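Local coordinates for pectinesterase (Aspergillus niger, PDB 5C1E), which hydrolyses the methyl esters of pectin's galacturonosyl chain, releasing methanol and leaving free carboxylates on the chain, and is probably involved in the maceration of plant tissue, at residues 168-173 and 284-289; 175-180 and 206-211; 198-203 and 227-232; 212-217 and 236-241. All blocks are in the same frame, centred on the assembly; numbering follows the deposited sequence.

Contact 1: 168-173 and 284-289; sequences SVWFGE and TTVLGE. With SO4 (sulfate ion), chain C.
S168, W170, V286 and L287 form a buried helix-on-strand contact, where the last turn of the C-terminal helix 283-287 lies on the outer face of strand 168-172 in the beta-helix. One polar bond anchors it: S168 OG donates to V286 O over 2.6 Å. The C=O...donor angle of 137° and a position in the carbonyl plane put the hydroxyl on a lone pair of that oxygen, and V286 CG1 flanks OG, which is also hydrogen-bonded to W197 N. The rest is mostly van der Waals packing. V286 CG2 meets the six-membered part of the W170 indole at its edge, in the ring plane, with CG2 3.9 Å from W170 CE3, and the two side chains cross at about a right angle. L287 sends CD2 to S168 O (3.6 Å) and CD1 to W170 CB. W170 NE1, on the five-membered part of the indole, donates to sulfate O2 (3.0 Å, N-H...O 151°); Y150 OH and K283 NZ bind the same ion, which probably comes from the crystallisation liquor. G288, with positive phi, ends the helix, its N bonded to T284 O. Strand 168-172 runs between strands 148-152 and 198-201, and V286 also rests on A199 of the latter.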
loop_
_atom_site.group_PDB
_atom_site.type_symbol
_atom_site.label_atom_id
_atom_site.label_comp_id
_atom_site.label_asym_id
_atom_site.label_seq_id
_atom_site.Cartn_x
_atom_site.Cartn_y
_atom_site.Cartn_z
ATOM N N SER A 168 -0.268 7.603 8.253
ATOM C CA SER A 168 1.142 7.682 8.563
ATOM C C SER A 168 1.698 6.298 8.282
ATOM O O SER A 168 1.357 5.327 8.979
ATOM C CB SER A 168 1.400 8.112 9.995
ATOM O OG SER A 168 2.732 8.546 10.093
ATOM N N VAL A 169 2.525 6.210 7.242
ATOM C CA VAL A 169 2.787 4.917 6.608
ATOM C C VAL A 169 4.252 4.704 6.303
ATOM O O VAL A 169 4.947 5.613 5.835
ATOM C CB VAL A 169 1.893 4.728 5.349
ATOM C CG1 VAL A 169 2.052 5.893 4.394
ATOM C CG2 VAL A 169 2.149 3.389 4.665
ATOM N N TRP A 170 4.705 3.486 6.598
ATOM C CA TRP A 170 6.066 3.030 6.350
ATOM C C TRP A 170 6.034 1.907 5.325
ATOM O O TRP A 170 5.352 0.900 5.541
ATOM C CB TRP A 170 6.672 2.488 7.632
ATOM C CG TRP A 170 8.103 2.046 7.500
ATOM C CD1 TRP A 170 8.552 0.859 7.003
ATOM C CD2 TRP A 170 9.269 2.768 7.920
ATOM N NE1 TRP A 170 9.913 0.795 7.079
ATOM C CE2 TRP A 170 10.384 1.953 7.638
ATOM C CE3 TRP A 170 9.479 4.015 8.512
ATOM C CZ2 TRP A 170 11.687 2.355 7.907
ATOM C CZ3 TRP A 170 10.772 4.411 8.790
ATOM C CH2 TRP A 170 11.864 3.591 8.487
ATOM N N PHE A 171 6.738 2.108 4.211
ATOM C CA PHE A 171 6.937 1.082 3.183
ATOM C C PHE A 171 8.366 0.602 3.268
ATOM O O PHE A 171 9.286 1.378 3.071
ATOM C CB PHE A 171 6.681 1.634 1.790
ATOM C CG PHE A 171 5.271 2.086 1.569
ATOM C CD1 PHE A 171 4.323 1.205 1.097
ATOM C CD2 PHE A 171 4.907 3.401 1.798
ATOM C CE1 PHE A 171 3.017 1.611 0.884
ATOM C CE2 PHE A 171 3.598 3.821 1.585
ATOM C CZ PHE A 171 2.653 2.919 1.132
ATOM N N GLY A 172 8.538 -0.665 3.625
ATOM C CA GLY A 172 9.864 -1.238 3.805
ATOM C C GLY A 172 10.105 -2.354 2.808
ATOM O O GLY A 172 9.305 -3.295 2.696
ATOM N N GLU A 173 11.225 -2.288 2.108
ATOM C CA GLU A 173 11.613 -3.349 1.176
ATOM C C GLU A 173 10.490 -3.707 0.190
ATOM O O GLU A 173 10.272 -4.879 -0.092
ATOM C CB GLU A 173 12.047 -4.598 1.942
ATOM C CG GLU A 173 13.287 -4.403 2.791
ATOM C CD GLU A 173 13.595 -5.581 3.721
ATOM O OE1 GLU A 173 12.945 -6.651 3.658
ATOM O OE2 GLU A 173 14.514 -5.424 4.550
ATOM N N THR A 284 9.650 4.862 14.772
ATOM C CA THR A 284 9.037 5.513 15.920
ATOM C C THR A 284 8.432 6.859 15.486
ATOM O O THR A 284 7.335 7.214 15.907
ATOM C CB THR A 284 10.029 5.668 17.080
ATOM O OG1 THR A 284 10.343 4.362 17.582
ATOM C CG2 THR A 284 9.437 6.523 18.196
ATOM N N THR A 285 9.153 7.585 14.641
ATOM C CA THR A 285 8.670 8.847 14.115
ATOM C C THR A 285 7.392 8.638 13.299
ATOM O O THR A 285 6.438 9.383 13.449
ATOM C CB THR A 285 9.754 9.509 13.250
ATOM O OG1 THR A 285 10.801 9.991 14.109
ATOM C CG2 THR A 285 9.203 10.653 12.445
ATOM N N VAL A 286 7.368 7.621 12.452
ATOM C CA VAL A 286 6.262 7.449 11.487
ATOM C C VAL A 286 5.059 6.734 12.102
ATOM O O VAL A 286 3.901 7.085 11.838
ATOM C CB VAL A 286 6.759 6.696 10.223
ATOM C CG1 VAL A 286 5.634 6.483 9.208
ATOM C CG2 VAL A 286 7.935 7.423 9.598
ATOM N N LEU A 287 5.326 5.731 12.930
ATOM C CA LEU A 287 4.290 4.830 13.429
ATOM C C LEU A 287 4.006 4.924 14.933
ATOM O O LEU A 287 3.021 4.363 15.411
ATOM C CB LEU A 287 4.670 3.394 13.100
ATOM C CG LEU A 287 4.953 3.057 11.632
ATOM C CD1 LEU A 287 5.444 1.627 11.558
ATOM C CD2 LEU A 287 3.711 3.261 10.782
ATOM N N GLY A 288 4.860 5.625 15.663
ATOM C CA GLY A 288 4.724 5.733 17.110
ATOM C C GLY A 288 5.642 4.769 17.827
ATOM O O GLY A 288 6.106 3.775 17.260
ATOM N N GLU A 289 5.892 5.070 19.093
ATOM C CA GLU A 289 6.808 4.292 19.925
ATOM C C GLU A 289 6.368 2.843 20.144
ATOM O O GLU A 289 7.181 2.010 20.521
ATOM C CB GLU A 289 6.945 4.963 21.293
ATOM C CG GLU A 289 5.659 4.897 22.115
ATOM C CD GLU A 289 5.729 5.677 23.418
ATOM O OE1 GLU A 289 6.521 6.647 23.507
ATOM O OE2 GLU A 289 4.983 5.302 24.356
HETATM S S SO4 C . 11.742 -2.292 8.256
HETATM O O1 SO4 C . 12.835 -3.290 8.056
HETATM O O2 SO4 C . 11.121 -2.000 6.937
HETATM O O3 SO4 C . 10.709 -2.780 9.209
HETATM O O4 SO4 C . 12.333 -1.067 8.846
#

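Contact 2: 175-180 and 206-211; sequences DIVSNG and KAASGV
Between K206 and I176, and between S178 and its partners K206 and A208, three backbone hydrogen bonds pair strands 175-178 and 204-207 in parallel. K206 N reaches I176 O (3.0 Å), S178 N reaches K206 O (2.9 Å), and A208 N reaches S178 O (2.8 Å). The last bond carries the pairing one residue past strand 204-207; its donor stands 37° out of the carbonyl plane, off the lone-pair direction. A CA-H...O contact from V177 CA to K206 O (3.2 Å) supplements them.

Apolar packing centres on V177. Its CG1, anti to the backbone N (chi1 -176°), presses on A208, tightly at CA (3.5 Å) and also at CB (3.8 Å). N179 CB meets the same A208 CB, just before the chain enters the type II turn from A208 to V211.

Electrostatics are looser. K206 lies alongside V177, pointing the same way, and a bend at chi4 (86°) leaves NZ 4.5 Å from D175 OD2, beyond salt-bridge range; that carboxylate oxygen is bonded to Y69 OH.

S178 OG, on the face opposite V177 and K206, bonds Y162 OH. Strand 155-158 flanks 175-178 on the side away from 204-207, while I176 and S178 pack against I184 of strand 182-187.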
loop_
_atom_site.group_PDB
_atom_site.type_symbol
_atom_site.label_atom_id
_atom_site.label_comp_id
_atom_site.label_asym_id
_atom_site.label_seq_id
_atom_site.Cartn_x
_atom_site.Cartn_y
_atom_site.Cartn_z
ATOM N N ASP A 175 8.599 -3.237 -3.675
ATOM C CA ASP A 175 8.783 -2.868 -5.064
ATOM C C ASP A 175 7.641 -1.945 -5.420
ATOM O O ASP A 175 6.476 -2.314 -5.304
ATOM C CB ASP A 175 8.815 -4.104 -5.977
ATOM C CG ASP A 175 10.130 -4.884 -5.871
ATOM O OD1 ASP A 175 11.187 -4.292 -5.573
ATOM O OD2 ASP A 175 10.099 -6.105 -6.084
ATOM N N ILE A 176 7.988 -0.727 -5.827
ATOM C CA ILE A 176 7.020 0.275 -6.193
ATOM C C ILE A 176 7.170 0.455 -7.699
ATOM O O ILE A 176 8.220 0.903 -8.184
ATOM C CB ILE A 176 7.248 1.557 -5.380
ATOM C CG1 ILE A 176 6.962 1.279 -3.904
ATOM C CG2 ILE A 176 6.419 2.711 -5.918
ATOM C CD1 ILE A 176 7.422 2.361 -2.953
ATOM N N VAL A 177 6.126 0.060 -8.425
ATOM C CA VAL A 177 6.200 -0.207 -9.859
ATOM C C VAL A 177 5.248 0.703 -10.624
ATOM O O VAL A 177 4.041 0.578 -10.487
ATOM C CB VAL A 177 5.851 -1.676 -10.156
ATOM C CG1 VAL A 177 6.022 -1.992 -11.642
ATOM C CG2 VAL A 177 6.711 -2.614 -9.301
ATOM N N SER A 178 5.786 1.616 -11.429
ATOM C CA SER A 178 4.951 2.511 -12.236
ATOM C C SER A 178 4.598 1.883 -13.587
ATOM O O SER A 178 5.499 1.443 -14.327
ATOM C CB SER A 178 5.644 3.870 -12.480
ATOM O OG SER A 178 5.568 4.731 -11.357
ATOM N N ASN A 179 3.303 1.862 -13.922
ATOM C CA ASN A 179 2.828 1.342 -15.221
ATOM C C ASN A 179 2.305 2.441 -16.154
ATOM O O ASN A 179 1.617 2.158 -17.147
ATOM C CB ASN A 179 1.771 0.237 -15.051
ATOM C CG ASN A 179 0.578 0.679 -14.238
ATOM O OD1 ASN A 179 0.478 1.844 -13.860
ATOM N ND2 ASN A 179 -0.330 -0.245 -13.962
ATOM N N GLY A 180 2.641 3.684 -15.832
ATOM C CA GLY A 180 2.235 4.851 -16.614
ATOM C C GLY A 180 2.870 6.098 -16.024
ATOM O O GLY A 180 3.431 6.052 -14.932
ATOM N N LYS A 206 10.682 1.361 -9.843
ATOM C CA LYS A 206 11.014 1.013 -11.229
ATOM C C LYS A 206 9.771 0.980 -12.118
ATOM O O LYS A 206 8.649 0.956 -11.621
ATOM C CB LYS A 206 11.713 -0.354 -11.274
ATOM C CG LYS A 206 10.895 -1.473 -10.634
ATOM C CD LYS A 206 11.522 -2.840 -10.882
ATOM C CE LYS A 206 11.078 -3.871 -9.856
ATOM N NZ LYS A 206 9.801 -4.521 -10.241
ATOM N N ALA A 207 9.991 0.984 -13.431
ATOM C CA ALA A 207 8.914 0.812 -14.404
ATOM C C ALA A 207 8.407 -0.627 -14.434
ATOM O O ALA A 207 9.147 -1.578 -14.154
ATOM C CB ALA A 207 9.395 1.196 -15.798
ATOM N N ALA A 208 7.132 -0.781 -14.781
ATOM C CA ALA A 208 6.569 -2.086 -15.095
ATOM C C ALA A 208 7.277 -2.618 -16.333
ATOM O O ALA A 208 7.760 -1.838 -17.162
ATOM C CB ALA A 208 5.078 -1.977 -15.356
ATOM N N SER A 209 7.361 -3.937 -16.470
ATOM C CA SER A 209 8.042 -4.489 -17.625
ATOM C C SER A 209 7.258 -4.093 -18.886
ATOM O O SER A 209 6.045 -3.996 -18.857
ATOM C CB SER A 209 8.208 -6.001 -17.496
ATOM O OG SER A 209 6.952 -6.623 -17.392
ATOM N N GLY A 210 7.974 -3.793 -19.964
ATOM C CA GLY A 210 7.339 -3.412 -21.230
ATOM C C GLY A 210 6.890 -1.961 -21.372
ATOM O O GLY A 210 6.460 -1.566 -22.448
ATOM N N VAL A 211 6.980 -1.171 -20.301
ATOM C CA VAL A 211 6.578 0.231 -20.363
ATOM C C VAL A 211 7.821 1.120 -20.246
ATOM O O VAL A 211 8.677 0.923 -19.368
ATOM C CB VAL A 211 5.501 0.572 -19.303
ATOM C CG1 VAL A 211 6.098 0.734 -17.918
ATOM C CG2 VAL A 211 4.744 1.827 -19.700
#

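Contact 3: 198-203 and 227-232; sequences YAIDNC and ARVIYQ. With SO4 (sulfate ion), chain E.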
loop_
_atom_site.group_PDB
_atom_site.type_symbol
_atom_site.label_atom_id
_atom_site.label_comp_id
_atom_site.label_asym_id
_atom_site.label_seq_id
_atom_site.Cartn_x
_atom_site.Cartn_y
_atom_site.Cartn_z
ATOM N N TYR A 198 4.683 9.832 5.184
ATOM C CA TYR A 198 5.022 8.656 4.382
ATOM C C TYR A 198 6.541 8.487 4.453
ATOM O O TYR A 198 7.301 9.438 4.162
ATOM C CB TYR A 198 4.731 8.827 2.896
ATOM C CG TYR A 198 3.284 8.921 2.430
ATOM C CD1 TYR A 198 2.237 9.305 3.280
ATOM C CD2 TYR A 198 2.991 8.704 1.084
ATOM C CE1 TYR A 198 0.931 9.398 2.811
ATOM C CE2 TYR A 198 1.709 8.812 0.599
ATOM C CZ TYR A 198 0.684 9.160 1.449
ATOM O OH TYR A 198 -0.557 9.261 0.918
ATOM N N ALA A 199 6.969 7.275 4.749
ATOM C CA ALA A 199 8.382 6.920 4.661
ATOM C C ALA A 199 8.522 5.744 3.710
ATOM O O ALA A 199 7.951 4.677 3.942
ATOM C CB ALA A 199 8.939 6.574 6.033
ATOM N N ILE A 200 9.294 5.943 2.640
ATOM C CA ILE A 200 9.593 4.869 1.688
ATOM C C ILE A 200 11.052 4.473 1.902
ATOM O O ILE A 200 11.956 5.246 1.589
ATOM C CB ILE A 200 9.284 5.320 0.254
ATOM C CG1 ILE A 200 7.773 5.510 0.142
ATOM C CG2 ILE A 200 9.786 4.300 -0.755
ATOM C CD1 ILE A 200 7.347 6.393 -0.982
ATOM N N ASP A 201 11.251 3.296 2.493
ATOM C CA ASP A 201 12.552 2.899 3.043
ATOM C C ASP A 201 13.062 1.590 2.466
ATOM O O ASP A 201 12.378 0.568 2.512
ATOM C CB ASP A 201 12.467 2.765 4.566
ATOM C CG ASP A 201 13.791 2.366 5.193
ATOM O OD1 ASP A 201 14.622 3.253 5.449
ATOM O OD2 ASP A 201 13.979 1.170 5.458
ATOM N N ASN A 202 14.286 1.613 1.947
ATOM C CA ASN A 202 14.869 0.413 1.326
ATOM C C ASN A 202 13.918 -0.213 0.306
ATOM O O ASN A 202 13.764 -1.433 0.237
ATOM C CB ASN A 202 15.278 -0.602 2.417
ATOM C CG ASN A 202 16.518 -0.168 3.191
ATOM O OD1 ASN A 202 16.441 0.384 4.305
ATOM N ND2 ASN A 202 17.674 -0.426 2.609
ATOM N N CYS A 203 13.256 0.633 -0.479
ATOM C CA CYS A 203 12.382 0.154 -1.535
ATOM C C CYS A 203 13.079 0.234 -2.887
ATOM O O CYS A 203 14.168 0.797 -3.022
ATOM C CB CYS A 203 11.072 0.947 -1.554
ATOM S SG CYS A 203 10.062 0.727 -0.061
ATOM N N ALA A 227 1.570 17.897 2.597
ATOM C CA ALA A 227 2.043 16.582 2.209
ATOM C C ALA A 227 3.467 16.369 2.726
ATOM O O ALA A 227 4.326 17.208 2.480
ATOM C CB ALA A 227 2.048 16.483 0.700
ATOM N N ARG A 228 3.707 15.249 3.400
ATOM C CA ARG A 228 5.046 14.916 3.892
ATOM C C ARG A 228 5.492 13.517 3.511
ATOM O O ARG A 228 4.905 12.521 3.950
ATOM C CB ARG A 228 5.117 15.054 5.407
ATOM C CG ARG A 228 6.510 14.778 5.967
ATOM C CD ARG A 228 6.726 15.446 7.312
ATOM N NE ARG A 228 5.752 15.012 8.296
ATOM C CZ ARG A 228 5.629 15.558 9.503
ATOM N NH1 ARG A 228 6.443 16.545 9.871
ATOM N NH2 ARG A 228 4.710 15.115 10.350
ATOM N N VAL A 229 6.541 13.455 2.701
ATOM C CA VAL A 229 7.024 12.187 2.161
ATOM C C VAL A 229 8.548 12.182 2.136
ATOM O O VAL A 229 9.155 13.174 1.718
ATOM C CB VAL A 229 6.531 11.994 0.727
ATOM C CG1 VAL A 229 6.998 10.658 0.169
ATOM C CG2 VAL A 229 4.998 12.104 0.651
ATOM N N ILE A 230 9.137 11.071 2.585
ATOM C CA ILE A 230 10.586 10.838 2.472
ATOM C C ILE A 230 10.868 9.528 1.744
ATOM O O ILE A 230 10.273 8.489 2.067
ATOM C CB ILE A 230 11.321 10.890 3.843
ATOM C CG1 ILE A 230 12.827 10.663 3.638
ATOM C CG2 ILE A 230 10.762 9.892 4.839
ATOM C CD1 ILE A 230 13.658 11.096 4.822
ATOM N N TYR A 231 11.759 9.583 0.750
ATOM C CA TYR A 231 12.308 8.386 0.130
ATOM C C TYR A 231 13.742 8.259 0.632
ATOM O O TYR A 231 14.559 9.161 0.423
ATOM C CB TYR A 231 12.330 8.495 -1.394
ATOM C CG TYR A 231 10.996 8.343 -2.118
ATOM C CD1 TYR A 231 10.067 9.380 -2.122
ATOM C CD2 TYR A 231 10.719 7.224 -2.890
ATOM C CE1 TYR A 231 8.862 9.268 -2.816
ATOM C CE2 TYR A 231 9.521 7.102 -3.593
ATOM C CZ TYR A 231 8.587 8.122 -3.542
ATOM O OH TYR A 231 7.391 8.031 -4.244
ATOM N N GLN A 232 14.031 7.162 1.321
ATOM C CA GLN A 232 15.329 6.979 1.967
ATOM C C GLN A 232 15.888 5.580 1.734
ATOM O O GLN A 232 15.137 4.588 1.678
ATOM C CB GLN A 232 15.221 7.265 3.475
ATOM C CG GLN A 232 14.155 6.474 4.192
ATOM C CD GLN A 232 14.021 6.850 5.662
ATOM O OE1 GLN A 232 14.138 8.008 6.024
ATOM N NE2 GLN A 232 13.717 5.883 6.494
HETATM S S SO4 E . 5.731 17.133 13.263
HETATM O O1 SO4 E . 7.098 16.609 13.502
HETATM O O2 SO4 E . 4.790 16.022 13.018
HETATM O O3 SO4 E . 5.290 17.909 14.442
HETATM O O4 SO4 E . 5.782 18.058 12.103
#
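Strands 198-201 and 228-232 run parallel, their axes 4.8 Å apart at closest approach and 9° from alignment, with Y198, A199, I200 and D201 paired to V229, I230, Y231 and Q232. Four backbone bonds join the strands, and a fifth, N202 N to Q232 O, extends the pairing beyond the end of strand 198-201. The straightest, Y198 N to R228 O, is nearly linear at the hydrogen.

On the face of Y198 and I200, the I200 and Y231 side chains lie side by side, pointing the same way. I200 CD1 sits over one face of the phenol ring, 3.6 Å from its centroid and 22° off the normal, a CH-pi contact displaced toward the rim so that CD1 comes 3.3 Å from Y231 CZ. The ring is anchored at its far end, where Y231 OH bonds L219 O. V229 CG2 approaches the Y198 ring obliquely, 4.0 Å from CD2, while Y198 OH bonds G165 O.

On the opposite face, A199 CB meets I230 CG2, and Q232 NE2 donates to D201 OD1 (3.0 Å) on its anti side, out of the carboxylate plane. The amide and carboxylate planes are 74° apart. Q232 CG lies between the backbone N and carbonyl carbon, and the extended chain beyond it also brings OE1 to V281 N. At the strand start, R228 grips a sulfate, probably from the crystallisation liquor, edge-on, NH1 to O4 and NH2 to O2, both 2.8 Å.

Parallel strands stacked in register, with Y198, I200, V229 and Y231 packed on one face, are characteristic of the right-handed parallel beta-helix, the fold of pectin methylesterases.

Contact 4: 212-217 and 236-241; sequences SLTEEV and LSDIIN
Two turns on successive coils of the beta-helix dock here: the type II turn L213-E216, leading into strand 217-220, and the type I turn S237-I240, following strand 235-236. E215 N donates to D238 O (2.9 Å), lying in the carbonyl plane on a lone pair at a C=O...N angle of 145°. Farther along, I239 O accepts V217 N (2.9 Å) and V217 O accepts N241 N (2.8 Å), so the backbone of V217 is bonded at both its N and its O. N241 adds a side-chain bond: with CG anti to the backbone N (chi1 -176°), ND2 reaches E215 O at 3.0 Å, the acceptor near the amide plane, while OD1 takes K243 N.

In a parallel beta-helix, equivalent turns of neighbouring coils are placed one beside the other, and V217 and I240 form a single backbone bridge between these two. Beneath the polar links lies an apolar layer. V217 and I239 run side by side, V217 CG2 being 3.9 Å from I239 CB; I239 CG2 meets L213 CB (3.8 Å), and V217 CG1 touches I240 CD1. I239 also rests on I205 and A207 of strand 204-207, and both L213 and V217 rest on S178. At the exposed rim T214 OG1 makes a weak hydrogen bond to D238 OD2 (3.4 Å), with T214 CG2 lying near the same carboxylate oxygen.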
loop_
_atom_site.group_PDB
_atom_site.type_symbol
_atom_site.label_atom_id
_atom_site.label_comp_id
_atom_site.label_asym_id
_atom_site.label_seq_id
_atom_site.Cartn_x
_atom_site.Cartn_y
_atom_site.Cartn_z
ATOM N N SER A 212 7.926 2.082 -21.164
ATOM C CA SER A 212 9.047 3.028 -21.207
ATOM C C SER A 212 8.600 4.371 -20.617
ATOM O O SER A 212 7.740 5.061 -21.183
ATOM C CB SER A 212 9.526 3.232 -22.647
ATOM O OG SER A 212 8.436 3.593 -23.484
ATOM N N LEU A 213 9.217 4.734 -19.498
ATOM C CA LEU A 213 8.803 5.880 -18.697
ATOM C C LEU A 213 10.001 6.710 -18.238
ATOM O O LEU A 213 9.941 7.349 -17.193
ATOM C CB LEU A 213 8.046 5.384 -17.470
ATOM C CG LEU A 213 6.731 4.650 -17.735
ATOM C CD1 LEU A 213 6.163 4.114 -16.435
ATOM C CD2 LEU A 213 5.728 5.568 -18.418
ATOM N N THR A 214 11.089 6.699 -19.008
ATOM C CA THR A 214 12.282 7.432 -18.599
ATOM C C THR A 214 11.925 8.888 -18.316
ATOM O O THR A 214 11.360 9.560 -19.157
ATOM C CB THR A 214 13.392 7.336 -19.659
ATOM O OG1 THR A 214 13.724 5.954 -19.834
ATOM C CG2 THR A 214 14.650 8.110 -19.221
ATOM N N GLU A 215 12.249 9.346 -17.110
ATOM C CA GLU A 215 11.994 10.728 -16.665
ATOM C C GLU A 215 10.525 11.172 -16.713
ATOM O O GLU A 215 10.247 12.365 -16.717
ATOM C CB GLU A 215 12.891 11.715 -17.437
ATOM C CG GLU A 215 14.364 11.437 -17.181
ATOM C CD GLU A 215 15.313 12.506 -17.685
ATOM O OE1 GLU A 215 14.869 13.480 -18.316
ATOM O OE2 GLU A 215 16.515 12.373 -17.421
ATOM N N GLU A 216 9.582 10.223 -16.691
ATOM C CA GLU A 216 8.158 10.567 -16.736
ATOM C C GLU A 216 7.425 10.345 -15.417
ATOM O O GLU A 216 6.199 10.488 -15.354
ATOM C CB GLU A 216 7.459 9.765 -17.830
ATOM C CG GLU A 216 8.052 9.992 -19.203
ATOM C CD GLU A 216 7.230 9.390 -20.324
ATOM O OE1 GLU A 216 6.312 8.590 -20.068
ATOM O OE2 GLU A 216 7.525 9.745 -21.479
ATOM N N VAL A 217 8.152 9.960 -14.374
ATOM C CA VAL A 217 7.520 9.630 -13.098
ATOM C C VAL A 217 8.034 10.600 -12.038
ATOM O O VAL A 217 9.221 10.947 -12.008
ATOM C CB VAL A 217 7.748 8.144 -12.708
ATOM C CG1 VAL A 217 7.167 7.818 -11.343
ATOM C CG2 VAL A 217 7.114 7.223 -13.742
ATOM N N LEU A 236 16.141 4.185 -6.980
ATOM C CA LEU A 236 15.267 4.935 -7.882
ATOM C C LEU A 236 15.774 4.765 -9.301
ATOM O O LEU A 236 16.906 5.187 -9.613
ATOM C CB LEU A 236 15.287 6.407 -7.519
ATOM C CG LEU A 236 14.863 6.776 -6.090
ATOM C CD1 LEU A 236 15.050 8.274 -5.944
ATOM C CD2 LEU A 236 13.427 6.365 -5.819
ATOM N N SER A 237 14.961 4.149 -10.160
ATOM C CA SER A 237 15.375 3.932 -11.543
ATOM C C SER A 237 15.282 5.228 -12.355
ATOM O O SER A 237 14.807 6.259 -11.858
ATOM C CB SER A 237 14.539 2.831 -12.192
ATOM O OG SER A 237 13.308 3.326 -12.678
ATOM N N ASP A 238 15.691 5.155 -13.619
ATOM C CA ASP A 238 15.654 6.324 -14.501
ATOM C C ASP A 238 14.252 6.821 -14.851
ATOM O O ASP A 238 14.120 7.793 -15.580
ATOM C CB ASP A 238 16.460 6.075 -15.788
ATOM C CG ASP A 238 15.776 5.114 -16.758
ATOM O OD1 ASP A 238 14.714 4.529 -16.449
ATOM O OD2 ASP A 238 16.332 4.937 -17.861
ATOM N N ILE A 239 13.203 6.182 -14.333
ATOM C CA ILE A 239 11.855 6.750 -14.484
ATOM C C ILE A 239 11.659 8.092 -13.779
ATOM O O ILE A 239 10.796 8.870 -14.180
ATOM C CB ILE A 239 10.728 5.779 -14.048
ATOM C CG1 ILE A 239 10.798 5.437 -12.545
ATOM C CG2 ILE A 239 10.775 4.522 -14.911
ATOM C CD1 ILE A 239 9.587 4.675 -12.046
ATOM N N ILE A 240 12.445 8.366 -12.741
ATOM C CA ILE A 240 12.234 9.588 -11.948
ATOM C C ILE A 240 12.692 10.843 -12.688
ATOM O O ILE A 240 13.870 10.993 -13.042
ATOM C CB ILE A 240 12.892 9.495 -10.553
ATOM C CG1 ILE A 240 12.337 8.287 -9.780
ATOM C CG2 ILE A 240 12.682 10.790 -9.771
ATOM C CD1 ILE A 240 10.829 8.271 -9.632
ATOM N N ASN A 241 11.749 11.745 -12.920
ATOM C CA ASN A 241 12.044 13.022 -13.534
ATOM C C ASN A 241 13.081 13.782 -12.694
ATOM O O ASN A 241 13.038 13.742 -11.478
ATOM C CB ASN A 241 10.751 13.821 -13.669
ATOM C CG ASN A 241 10.952 15.124 -14.398
ATOM O OD1 ASN A 241 11.430 16.094 -13.822
ATOM N ND2 ASN A 241 10.625 15.141 -15.687
#

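From the N terminus, strand 168-172 opens contact 1 and leads directly into 175-180, the start of contact 2. The chain then passes 198-203, which opens contact 3, before 206-211 closes contact 2, so these two cross. After 212-217 opens contact 4, 227-232 closes contact 3 and 236-241 closes contact 4, a second crossing; contacts 2 and 4 follow in series. Only at 284-289 does contact 1 close, enclosing the other three and tying helix 283-287 to the sheet it shares with contact 3, where V169 O and F171 O probably bond A199 N and D201 N. I176 packs on I200 between contacts 2 and 3; K206 meets S237 where contact 2 adjoins the coil-to-coil turns of contact 4.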